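Local coordinates for protein histidine kinase (Pseudomonas aeruginosa, PDB 7C1I) that probably relays phosphoryl groups between the receiver domain of a sensor histidine kinase and downstream response regulators, as a histidine-containing phosphotransfer protein, at residues M66-V69 / L70-G73. Sequence-based numbering, arbitrary orientation.
Sequences MGAV and LLAG
Ala-68 and Ala-72 are joined by the first i to i+4 bond of helix 69-83: Ala-72 N donates to Ala-68 O at 3.0 Å, with an N-H...O angle of 150° and the donor in the carbonyl plane. Ala-68 occupies the N-cap position, its carbonyl starts the helical bonding, and that carbonyl is further enclosed by Ala-72 CB, 3.5 Å from Ala-68 O, and by Leu-71 CB, 3.6 Å from the same oxygen. On the buried side the Ala-68 methyl, CB, lies 4.1 Å from the Leu-71 methylene, CB. Leu-71 CG is anti to its backbone N (chi1 179°), which leaves CG and both methyls farther from Ala-68 CB than Leu-71 CB is. The second turn bond is more bent: Gly-73 N reaches Val-69 O at 3.1 Å with an N-H...O angle of 141°, approaching from above the carbonyl plane. The open side is that of the Val-69 side chain, exposed and modelled in two conformers, whose CB points away from residues 70-73 yet still lies 3.4 Å from Leu-70 N. Before the cap, Gly-67 has positive phi and is the C-prime residue of a Schellman motif, with Ala-68 N bonded to Ser-63 O and Gly-67 N to Ser-64 O. One short link thus terminates helix 49-65 and starts helix 69-83, a helical hairpin within the Hpt helix bundle. Leu-71 packs on Phe-59 and Ser-63 of helix 49-65, while Ala-68 meets Val-104 and Leu-70 meets Glu-100, both on helix 90-112.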
loop_
_atom_site.group_PDB
_atom_site.type_symbol
_atom_site.label_atom_id
_atom_site.label_comp_id
_atom_site.label_asym_id
_atom_site.label_seq_id
_atom_site.Cartn_x
_atom_site.Cartn_y
_atom_site.Cartn_z
ATOM N N MET A 66 -24.725 6.412 1.839
ATOM C CA MET A 66 -24.598 5.684 0.548
ATOM C C MET A 66 -24.435 4.169 0.717
ATOM O O MET A 66 -24.056 3.531 -0.288
ATOM C CB MET A 66 -23.441 6.284 -0.256
ATOM C CG MET A 66 -23.533 7.720 -0.732
ATOM S SD MET A 66 -25.054 8.030 -1.670
ATOM C CE MET A 66 -24.586 7.184 -3.178
ATOM N N GLY A 67 -24.705 3.511 1.850
ATOM C CA GLY A 67 -24.746 2.057 2.089
ATOM C C GLY A 67 -23.352 1.454 2.043
ATOM O O GLY A 67 -23.336 0.213 2.166
ATOM N N ALA A 68 -22.372 2.335 2.269
ATOM C CA ALA A 68 -20.981 1.823 2.315
ATOM C C ALA A 68 -20.678 1.458 3.772
ATOM O O ALA A 68 -19.962 2.219 4.454
ATOM C CB ALA A 68 -19.974 2.759 1.694
ATOM N N VAL A 69 -21.246 0.407 4.371
ATOM C CA VAL A 69 -21.331 0.140 5.838
ATOM C C VAL A 69 -20.007 -0.381 6.411
ATOM O O VAL A 69 -19.650 -0.227 7.597
ATOM C CB VAL A 69 -22.530 -0.768 6.173
ATOM C CG1 VAL A 69 -23.827 -0.072 5.787
ATOM C CG2 VAL A 69 -22.452 -2.108 5.458
ATOM N N LEU A 70 -19.172 -1.012 5.579
ATOM C CA LEU A 70 -17.872 -1.480 6.130
ATOM C C LEU A 70 -16.977 -0.240 6.219
ATOM O O LEU A 70 -16.258 -0.063 7.221
ATOM C CB LEU A 70 -17.210 -2.573 5.285
ATOM C CG LEU A 70 -18.023 -3.864 5.215
ATOM C CD1 LEU A 70 -17.144 -4.924 4.570
ATOM C CD2 LEU A 70 -18.442 -4.372 6.586
ATOM N N LEU A 71 -17.001 0.624 5.200
ATOM C CA LEU A 71 -16.242 1.902 5.168
ATOM C C LEU A 71 -16.686 2.730 6.378
ATOM O O LEU A 71 -15.821 3.281 7.082
ATOM C CB LEU A 71 -16.456 2.561 3.802
ATOM C CG LEU A 71 -15.745 3.903 3.642
ATOM C CD1 LEU A 71 -14.242 3.812 3.866
ATOM C CD2 LEU A 71 -16.032 4.428 2.246
ATOM N N ALA A 72 -18.003 2.788 6.595
ATOM C CA ALA A 72 -18.477 3.629 7.721
ATOM C C ALA A 72 -17.967 3.061 9.051
ATOM O O ALA A 72 -17.631 3.895 9.918
ATOM C CB ALA A 72 -19.985 3.626 7.674
ATOM N N GLY A 73 -17.798 1.740 9.163
ATOM C CA GLY A 73 -17.300 1.051 10.369
ATOM C C GLY A 73 -15.866 1.464 10.657
ATOM O O GLY A 73 -15.491 1.860 11.777
#